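Local atomic coordinates of uncharacterized protein Ta1441 (Thermoplasma acidophilum, PDB entry 3GAA), a protein that is of unknown function but belongs to the PAC2 family of proteasome assembly chaperones, which suggests a possible role in protein-complex assembly. Residues S36-T39 against G40-A44; N108-M111 against N112-Q116; A141-K145 against P146-K150. One frame throughout, in Å; residues are numbered along the deposited sequence.

Contact 1. Residues S36-T39 against G40-A44; sequences STPT and GVLAA
The N-terminal turn of helix 39-51, which follows strand 28-32 in the PAC2 fold, is built here from P38 and L42 and from T39 and A43. L42 N donates to P38 O over 3.1 Å with an N-H...O angle of 161°, and A43 N donates to T39 O at 2.9 Å. The side chain of T37 caps the turn: its OG1 accepts from T39 N at 3.2 Å, in a bond of 161°. V41 CG2 and L42 CG lie beside the carbonyl oxygen of P38. L42 holds CG anti to its own carbonyl carbon (chi1 -70°), which carries the isobutyl group back alongside the proline ring, both side chains pointing the same way. Helix 219-243 covers this pair, P38 meeting I230 and E234 and L42 meeting L226 and D227, while T39 faces T187 and T189 of strand 181-190. With an alanine here in place of L42, the contact with the proline ring goes, which is likely to open a gap between P38 and L226. On the proline, the atoms meeting L42 CD1 are CB, at 4.0 Å, and CG, at 4.1 Å.

Contact 2. Residues N108-M111 against N112-Q116; sequences NTLM and NWIDQ
N108 to M111 and N112 to D115 are successive turns of helix 103-117, an alpha-helix packed against the central sheet of the PAC2 fold, and the i to i+4 backbone ladder shows it. N112 N donates to N108 O at 3.0 Å, W113 N to T109 O at 3.2 Å, I114 N to L110 O at 3.0 Å, and D115 N to M111 O at 2.9 Å. N112 N also makes a second, weak bond to T109 O.

The apolar contacts run along the buried side. I114 CD1 reaches L110 CG at 3.7 Å and M111 SD at 4.2 Å, so one methyl serves two residues of the preceding turn. With CG anti to its own carbonyl carbon (chi1 -75°) and a bend at chi2 (-58°), M111 brings SD toward I114. I122 of strand 121-130 packs on both M111 and I114, and L59 of strand 54-60 on L110. The aromatic contact is that of W113: I114 CG1 lies at the edge of its indole, in the ring plane, and the residue packs on V56 and A57 of strand 54-60 and on V7 of the second subunit.

The polar contacts beyond the backbone lie on another side and centre on D115. Its carboxylate is shared between two guanidinium partners, which would be expected to favour its charged form: OD2 makes a salt bridge to R178 NH1 of its own chain, and OD1 makes one to R22 NH2 of the third subunit.

Contact 3. Residues A141-K145 against P146-K150; sequences AVAEK and PKLDK
E144 and L148 open helix 145-153, the helix of a beta-alpha-beta unit that connects strand 140-142 to strand 157-158. E144 holds the N-cap position. In the backbone bonds, L148 N donates to E144 O at 2.8 Å, nearly straight at 170°, and D149 N follows with K145 O at 2.9 Å. P146, in the first turn, has no N-H to give, so its nitrogen takes no part as a donor.

Apolar contacts bring the helix back against the strand end. L148 CG meets A143 CB at 4.3 Å, and its CD2 extends farther along the strand, to 4.3 Å from A141 CB. Around this pairing, F185 of strand 181-190 packs on A141, L183 on A143, and G73 of the fourth subunit on L148. Apart from these carbon contacts, L148 CG lies 3.5 Å from the backbone oxygen A143 O.

The charged ends of E144 and K147 are directed elsewhere. E144 sends its extended chain away from 146-150, where L176 of its own chain and L75 of the fourth subunit pack on it. K147 turns at chi2 (-88°), and from there its chain runs on extended to an ammonium group that makes a salt bridge to E121 and a hydrogen bond to Y210. The base of the same lysine stays with the strand end, its CB lying 3.7 Å from A143 CB.

Overall arrangement
Contact 1 is the most deeply placed, with its centre about 8 Å from that of the chain; contact 2 lies at about 14 Å and contact 3 at about 19 Å. Contacts 1 and 3 are both helix starts, one capped by a threonine hydroxyl within the core, the other nearer the surface, where A141, A143 and L148 pack together while E144, K145, K147 and D149 lie along the same turn. Contact 2 instead lies wholly inside one helix. Strand 181-190 borders contacts 1 and 3, helix 166-178 contacts 2 and 3, and strand 121-130 meets all three, contact 3 through E121. Contacts 2 and 3 also meet other subunits, whereas contact 1 meets none.

Contact 1. Residues S36-T39 against G40-A44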
ATOM      1  N   SER A  36      25.741  -5.621 -31.260  1.00 46.67           N
ATOM      2  CA  SER A  36      26.930  -5.229 -32.082  1.00 47.34           C
ATOM      3  C   SER A  36      26.572  -5.339 -33.540  1.00 46.75           C
ATOM      4  O   SER A  36      26.279  -4.328 -34.189  1.00 49.51           O
ATOM      5  CB  SER A  36      28.197  -6.047 -31.787  1.00 47.33           C
ATOM      6  OG  SER A  36      27.923  -7.256 -31.097  1.00 48.97           O
ATOM      7  N   THR A  37      26.480  -6.559 -34.034  1.00 45.01           N
ATOM      8  CA  THR A  37      25.987  -6.771 -35.399  1.00 43.18           C
ATOM      9  C   THR A  37      24.543  -6.299 -35.485  1.00 40.84           C
ATOM     10  O   THR A  37      23.893  -6.145 -34.480  1.00 39.77           O
ATOM     11  CB  THR A  37      26.101  -8.249 -35.800  1.00 43.23           C
ATOM     12  OG1 THR A  37      24.954  -8.982 -35.349  1.00 43.82           O
ATOM     13  CG2 THR A  37      27.389  -8.880 -35.179  1.00 44.11           C
ATOM     14  N   PRO A  38      24.055  -6.039 -36.695  1.00 39.54           N
ATOM     15  CA  PRO A  38      22.626  -5.791 -36.953  1.00 38.39           C
ATOM     16  C   PRO A  38      21.812  -7.065 -37.230  1.00 37.49           C
ATOM     17  O   PRO A  38      20.607  -6.948 -37.508  1.00 37.35           O
ATOM     18  CB  PRO A  38      22.646  -4.948 -38.233  1.00 37.94           C
ATOM     19  CG  PRO A  38      23.854  -5.393 -38.962  1.00 37.90           C
ATOM     20  CD  PRO A  38      24.843  -5.934 -37.938  1.00 39.73           C
ATOM     21  N   THR A  39      22.429  -8.262 -37.149  1.00 35.86           N
ATOM     22  CA  THR A  39      21.780  -9.419 -37.691  1.00 35.04           C
ATOM     23  C   THR A  39      20.564  -9.909 -36.888  1.00 34.12           C
ATOM     24  O   THR A  39      19.643 -10.419 -37.492  1.00 35.18           O
ATOM     25  CB  THR A  39      22.742 -10.567 -38.167  1.00 35.30           C
ATOM     26  OG1 THR A  39      22.645 -11.685 -37.315  1.00 38.20           O
ATOM     27  CG2 THR A  39      24.177 -10.165 -38.308  1.00 35.06           C
ATOM     28  N   GLY A  40      20.496  -9.732 -35.575  1.00 33.17           N
ATOM     29  CA  GLY A  40      19.254 -10.046 -34.843  1.00 32.18           C
ATOM     30  C   GLY A  40      17.998  -9.282 -35.303  1.00 31.85           C
ATOM     31  O   GLY A  40      16.959  -9.890 -35.576  1.00 30.87           O
ATOM     32  N   VAL A  41      18.092  -7.948 -35.390  1.00 31.42           N
ATOM     33  CA  VAL A  41      16.957  -7.103 -35.829  1.00 30.75           C
ATOM     34  C   VAL A  41      16.643  -7.345 -37.303  1.00 30.05           C
ATOM     35  O   VAL A  41      15.494  -7.339 -37.732  1.00 30.34           O
ATOM     36  CB  VAL A  41      17.205  -5.595 -35.580  1.00 30.25           C
ATOM     37  CG1 VAL A  41      17.308  -5.300 -34.076  1.00 31.17           C
ATOM     38  CG2 VAL A  41      18.450  -5.194 -36.200  1.00 31.04           C
ATOM     39  N   LEU A  42      17.666  -7.595 -38.088  1.00 29.41           N
ATOM     40  CA  LEU A  42      17.434  -7.961 -39.462  1.00 28.74           C
ATOM     41  C   LEU A  42      16.719  -9.274 -39.560  1.00 28.21           C
ATOM     42  O   LEU A  42      15.831  -9.390 -40.359  1.00 30.01           O
ATOM     43  CB  LEU A  42      18.739  -7.998 -40.231  1.00 29.24           C
ATOM     44  CG  LEU A  42      19.385  -6.619 -40.469  1.00 29.47           C
ATOM     45  CD1 LEU A  42      20.711  -6.826 -41.210  1.00 25.35           C
ATOM     46  CD2 LEU A  42      18.459  -5.691 -41.253  1.00 26.72           C
ATOM     47  N   ALA A  43      17.065 -10.280 -38.774  1.00 27.61           N
ATOM     48  CA  ALA A  43      16.259 -11.517 -38.809  1.00 27.29           C
ATOM     49  C   ALA A  43      14.817 -11.243 -38.349  1.00 26.34           C
ATOM     50  O   ALA A  43      13.888 -11.569 -39.047  1.00 24.31           O
ATOM     51  CB  ALA A  43      16.903 -12.649 -37.975  1.00 27.62           C
ATOM     52  N   ALA A  44      14.676 -10.598 -37.184  1.00 26.71           N
ATOM     53  CA  ALA A  44      13.376 -10.262 -36.584  1.00 26.72           C
ATOM     54  C   ALA A  44      12.551  -9.645 -37.652  1.00 27.70           C
ATOM     55  O   ALA A  44      11.500 -10.186 -37.974  1.00 30.12           O
ATOM     56  CB  ALA A  44      13.492  -9.289 -35.433  1.00 25.82           C
TER

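Contact 2. Residues N108-M111 against N112-Q116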
ATOM      1  N   ASN A 108      13.490  -8.709 -17.836  1.00 39.27           N
ATOM      2  CA  ASN A 108      12.528  -9.174 -16.897  1.00 38.91           C
ATOM      3  C   ASN A 108      11.087  -8.800 -17.227  1.00 38.43           C
ATOM      4  O   ASN A 108      10.207  -9.574 -17.027  1.00 38.85           O
ATOM      5  CB  ASN A 108      12.880  -8.667 -15.516  1.00 38.96           C
ATOM      6  CG  ASN A 108      12.000  -9.268 -14.489  1.00 40.05           C
ATOM      7  OD1 ASN A 108      12.159 -10.444 -14.162  1.00 43.70           O
ATOM      8  ND2 ASN A 108      10.997  -8.528 -14.044  1.00 36.40           N
ATOM      9  N   THR A 109      10.842  -7.595 -17.696  1.00 38.16           N
ATOM     10  CA  THR A 109       9.544  -7.223 -18.173  1.00 38.01           C
ATOM     11  C   THR A 109       9.130  -8.141 -19.327  1.00 38.29           C
ATOM     12  O   THR A 109       8.059  -8.767 -19.319  1.00 39.10           O
ATOM     13  CB  THR A 109       9.601  -5.766 -18.661  1.00 38.85           C
ATOM     14  OG1 THR A 109       9.851  -4.901 -17.539  1.00 39.50           O
ATOM     15  CG2 THR A 109       8.318  -5.348 -19.368  1.00 37.54           C
ATOM     16  N   LEU A 110       9.983  -8.222 -20.333  1.00 38.31           N
ATOM     17  CA  LEU A 110       9.745  -9.119 -21.458  1.00 38.40           C
ATOM     18  C   LEU A 110       9.446 -10.540 -21.024  1.00 38.10           C
ATOM     19  O   LEU A 110       8.470 -11.142 -21.498  1.00 38.19           O
ATOM     20  CB  LEU A 110      10.936  -9.142 -22.411  1.00 38.35           C
ATOM     21  CG  LEU A 110      10.666  -9.791 -23.757  1.00 38.26           C
ATOM     22  CD1 LEU A 110       9.556  -9.058 -24.533  1.00 36.85           C
ATOM     23  CD2 LEU A 110      11.946  -9.778 -24.493  1.00 37.40           C
ATOM     24  N   MET A 111      10.262 -11.082 -20.128  1.00 38.03           N
ATOM     25  CA  MET A 111      10.058 -12.462 -19.752  1.00 38.23           C
ATOM     26  C   MET A 111       8.838 -12.689 -18.905  1.00 39.28           C
ATOM     27  O   MET A 111       8.339 -13.800 -18.904  1.00 39.30           O
ATOM     28  CB  MET A 111      11.310 -13.083 -19.155  1.00 38.12           C
ATOM     29  CG  MET A 111      12.370 -13.397 -20.263  1.00 37.14           C
ATOM     30  SD  MET A 111      11.687 -14.522 -21.517  1.00 34.37           S
ATOM     31  CE  MET A 111      11.217 -15.913 -20.394  1.00 31.86           C
ATOM     32  N   ASN A 112       8.328 -11.656 -18.224  1.00 40.52           N
ATOM     33  CA  ASN A 112       7.032 -11.758 -17.535  1.00 42.07           C
ATOM     34  C   ASN A 112       5.887 -11.899 -18.521  1.00 41.90           C
ATOM     35  O   ASN A 112       5.004 -12.703 -18.344  1.00 42.55           O
ATOM     36  CB  ASN A 112       6.745 -10.540 -16.636  1.00 42.72           C
ATOM     37  CG  ASN A 112       7.384 -10.653 -15.259  1.00 46.22           C
ATOM     38  OD1 ASN A 112       7.980  -9.700 -14.753  1.00 50.22           O
ATOM     39  ND2 ASN A 112       7.257 -11.822 -14.636  1.00 53.04           N
ATOM     40  N   TRP A 113       5.895 -11.117 -19.571  1.00 42.03           N
ATOM     41  CA  TRP A 113       4.808 -11.186 -20.524  1.00 42.60           C
ATOM     42  C   TRP A 113       4.867 -12.493 -21.284  1.00 42.36           C
ATOM     43  O   TRP A 113       3.861 -13.088 -21.545  1.00 41.82           O
ATOM     44  CB  TRP A 113       4.947 -10.022 -21.487  1.00 43.43           C
ATOM     45  CG  TRP A 113       3.891  -9.883 -22.469  1.00 44.67           C
ATOM     46  CD1 TRP A 113       2.833  -9.110 -22.357  1.00 45.16           C
ATOM     47  CD2 TRP A 113       3.830 -10.492 -23.777  1.00 47.68           C
ATOM     48  NE1 TRP A 113       2.068  -9.189 -23.500  1.00 48.28           N
ATOM     49  CE2 TRP A 113       2.649 -10.053 -24.379  1.00 46.36           C
ATOM     50  CE3 TRP A 113       4.659 -11.373 -24.484  1.00 49.66           C
ATOM     51  CZ2 TRP A 113       2.251 -10.450 -25.652  1.00 45.27           C
ATOM     52  CZ3 TRP A 113       4.259 -11.773 -25.771  1.00 50.13           C
ATOM     53  CH2 TRP A 113       3.054 -11.305 -26.329  1.00 46.92           C
ATOM     54  N   ILE A 114       6.072 -12.904 -21.650  1.00 42.41           N
ATOM     55  CA  ILE A 114       6.255 -14.085 -22.430  1.00 42.52           C
ATOM     56  C   ILE A 114       5.912 -15.286 -21.593  1.00 43.51           C
ATOM     57  O   ILE A 114       5.324 -16.201 -22.088  1.00 44.27           O
ATOM     58  CB  ILE A 114       7.694 -14.174 -22.973  1.00 42.19           C
ATOM     59  CG1 ILE A 114       7.859 -13.188 -24.105  1.00 42.30           C
ATOM     60  CG2 ILE A 114       7.984 -15.508 -23.575  1.00 40.17           C
ATOM     61  CD1 ILE A 114       9.269 -13.110 -24.587  1.00 42.27           C
ATOM     62  N   ASP A 115       6.281 -15.305 -20.328  1.00 44.99           N
ATOM     63  CA  ASP A 115       5.955 -16.447 -19.457  1.00 46.19           C
ATOM     64  C   ASP A 115       4.425 -16.562 -19.397  1.00 47.16           C
ATOM     65  O   ASP A 115       3.881 -17.650 -19.467  1.00 47.00           O
ATOM     66  CB  ASP A 115       6.565 -16.267 -18.038  1.00 46.61           C
ATOM     67  CG  ASP A 115       6.811 -17.604 -17.294  1.00 47.48           C
ATOM     68  OD1 ASP A 115       6.190 -18.611 -17.741  1.00 46.67           O
ATOM     69  OD2 ASP A 115       7.609 -17.626 -16.263  1.00 45.18           O
ATOM     70  N   GLN A 116       3.732 -15.427 -19.315  1.00 48.60           N
ATOM     71  CA  GLN A 116       2.260 -15.433 -19.138  1.00 49.44           C
ATOM     72  C   GLN A 116       1.483 -15.728 -20.402  1.00 48.09           C
ATOM     73  O   GLN A 116       0.400 -16.232 -20.312  1.00 49.48           O
ATOM     74  CB  GLN A 116       1.762 -14.106 -18.532  1.00 50.63           C
ATOM     75  CG  GLN A 116       1.102 -14.258 -17.143  1.00 54.72           C
ATOM     76  CD  GLN A 116       2.091 -14.611 -16.016  1.00 60.00           C
ATOM     77  OE1 GLN A 116       1.957 -14.158 -14.872  1.00 63.31           O
ATOM     78  NE2 GLN A 116       3.084 -15.426 -16.341  1.00 64.47           N
TER

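Contact 3. Residues A141-K145 against P146-K150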
ATOM      1  N   ALA A 141      25.451 -22.063 -31.322  1.00 33.21           N
ATOM      2  CA  ALA A 141      24.356 -22.105 -30.380  1.00 34.18           C
ATOM      3  C   ALA A 141      24.843 -21.997 -28.933  1.00 35.68           C
ATOM      4  O   ALA A 141      25.833 -22.647 -28.523  1.00 36.92           O
ATOM      5  CB  ALA A 141      23.617 -23.383 -30.535  1.00 33.75           C
ATOM      6  N   VAL A 142      24.121 -21.215 -28.129  1.00 36.61           N
ATOM      7  CA  VAL A 142      24.140 -21.464 -26.708  1.00 36.28           C
ATOM      8  C   VAL A 142      22.786 -22.049 -26.339  1.00 36.66           C
ATOM      9  O   VAL A 142      21.773 -21.444 -26.598  1.00 36.98           O
ATOM     10  CB  VAL A 142      24.570 -20.256 -25.880  1.00 36.46           C
ATOM     11  CG1 VAL A 142      25.005 -19.064 -26.762  1.00 35.23           C
ATOM     12  CG2 VAL A 142      23.522 -19.936 -24.853  1.00 36.23           C
ATOM     13  N   ALA A 143      22.798 -23.287 -25.831  1.00 36.88           N
ATOM     14  CA  ALA A 143      21.609 -23.977 -25.331  1.00 36.88           C
ATOM     15  C   ALA A 143      22.040 -24.926 -24.211  1.00 37.60           C
ATOM     16  O   ALA A 143      23.201 -25.015 -23.895  1.00 37.52           O
ATOM     17  CB  ALA A 143      20.914 -24.741 -26.443  1.00 35.55           C
ATOM     18  N   GLU A 144      21.096 -25.632 -23.605  1.00 38.98           N
ATOM     19  CA  GLU A 144      21.418 -26.675 -22.637  1.00 39.84           C
ATOM     20  C   GLU A 144      21.820 -27.967 -23.308  1.00 40.61           C
ATOM     21  O   GLU A 144      21.447 -28.215 -24.452  1.00 40.62           O
ATOM     22  CB  GLU A 144      20.228 -26.931 -21.751  1.00 39.89           C
ATOM     23  CG  GLU A 144      19.916 -25.711 -20.891  1.00 42.55           C
ATOM     24  CD  GLU A 144      18.654 -25.889 -20.055  1.00 47.07           C
ATOM     25  OE1 GLU A 144      17.513 -25.763 -20.622  1.00 51.57           O
ATOM     26  OE2 GLU A 144      18.801 -26.151 -18.837  1.00 46.34           O
ATOM     27  N   LYS A 145      22.571 -28.795 -22.572  1.00 41.57           N
ATOM     28  CA  LYS A 145      23.245 -29.971 -23.121  1.00 41.64           C
ATOM     29  C   LYS A 145      22.330 -30.803 -23.997  1.00 40.75           C
ATOM     30  O   LYS A 145      22.636 -31.102 -25.140  1.00 40.56           O
ATOM     31  CB  LYS A 145      23.830 -30.847 -22.010  1.00 42.25           C
ATOM     32  CG  LYS A 145      25.328 -30.615 -21.742  1.00 46.54           C
ATOM     33  CD  LYS A 145      26.035 -31.905 -21.154  1.00 52.75           C
ATOM     34  CE  LYS A 145      27.616 -31.785 -21.078  1.00 55.04           C
ATOM     35  NZ  LYS A 145      28.187 -31.252 -19.767  1.00 57.36           N
ATOM     36  N   PRO A 146      21.196 -31.185 -23.477  1.00 39.62           N
ATOM     37  CA  PRO A 146      20.350 -32.005 -24.333  1.00 40.07           C
ATOM     38  C   PRO A 146      19.975 -31.362 -25.709  1.00 40.61           C
ATOM     39  O   PRO A 146      19.990 -32.047 -26.761  1.00 40.00           O
ATOM     40  CB  PRO A 146      19.120 -32.250 -23.470  1.00 39.95           C
ATOM     41  CG  PRO A 146      19.571 -31.969 -22.097  1.00 40.53           C
ATOM     42  CD  PRO A 146      20.638 -30.955 -22.152  1.00 39.38           C
ATOM     43  N   LYS A 147      19.653 -30.068 -25.694  1.00 41.07           N
ATOM     44  CA  LYS A 147      19.479 -29.316 -26.922  1.00 41.92           C
ATOM     45  C   LYS A 147      20.794 -29.259 -27.737  1.00 41.95           C
ATOM     46  O   LYS A 147      20.819 -29.635 -28.913  1.00 41.53           O
ATOM     47  CB  LYS A 147      18.934 -27.920 -26.629  1.00 42.21           C
ATOM     48  CG  LYS A 147      17.398 -27.860 -26.493  1.00 45.31           C
ATOM     49  CD  LYS A 147      16.726 -27.625 -27.877  1.00 48.88           C
ATOM     50  CE  LYS A 147      15.193 -27.617 -27.816  1.00 49.25           C
ATOM     51  NZ  LYS A 147      14.569 -27.044 -29.061  1.00 49.62           N
ATOM     52  N   LEU A 148      21.878 -28.805 -27.114  1.00 42.20           N
ATOM     53  CA  LEU A 148      23.182 -28.724 -27.797  1.00 42.80           C
ATOM     54  C   LEU A 148      23.548 -30.003 -28.540  1.00 44.04           C
ATOM     55  O   LEU A 148      24.135 -29.953 -29.606  1.00 44.76           O
ATOM     56  CB  LEU A 148      24.299 -28.444 -26.799  1.00 42.38           C
ATOM     57  CG  LEU A 148      24.590 -27.014 -26.456  1.00 39.52           C
ATOM     58  CD1 LEU A 148      25.749 -26.981 -25.501  1.00 38.58           C
ATOM     59  CD2 LEU A 148      24.930 -26.303 -27.715  1.00 38.18           C
ATOM     60  N   ASP A 149      23.185 -31.139 -27.962  1.00 45.43           N
ATOM     61  CA  ASP A 149      23.474 -32.441 -28.522  1.00 46.55           C
ATOM     62  C   ASP A 149      22.644 -32.764 -29.740  1.00 46.42           C
ATOM     63  O   ASP A 149      23.203 -33.248 -30.705  1.00 47.81           O
ATOM     64  CB  ASP A 149      23.338 -33.515 -27.435  1.00 47.32           C
ATOM     65  CG  ASP A 149      24.584 -33.545 -26.461  1.00 51.73           C
ATOM     66  OD1 ASP A 149      25.257 -32.475 -26.228  1.00 54.47           O
ATOM     67  OD2 ASP A 149      24.898 -34.658 -25.933  1.00 57.63           O
ATOM     68  N   LYS A 150      21.339 -32.490 -29.717  1.00 46.26           N
ATOM     69  CA  LYS A 150      20.517 -32.536 -30.934  1.00 45.69           C
ATOM     70  C   LYS A 150      21.098 -31.612 -32.004  1.00 44.62           C
ATOM     71  O   LYS A 150      21.408 -32.037 -33.101  1.00 44.29           O
ATOM     72  CB  LYS A 150      19.082 -32.105 -30.654  1.00 46.25           C
ATOM     73  CG  LYS A 150      18.267 -33.008 -29.700  1.00 49.43           C
ATOM     74  CD  LYS A 150      16.707 -32.811 -29.872  1.00 53.80           C
ATOM     75  CE  LYS A 150      15.881 -32.772 -28.530  1.00 55.91           C
ATOM     76  NZ  LYS A 150      15.585 -31.321 -28.038  1.00 57.53           N
TER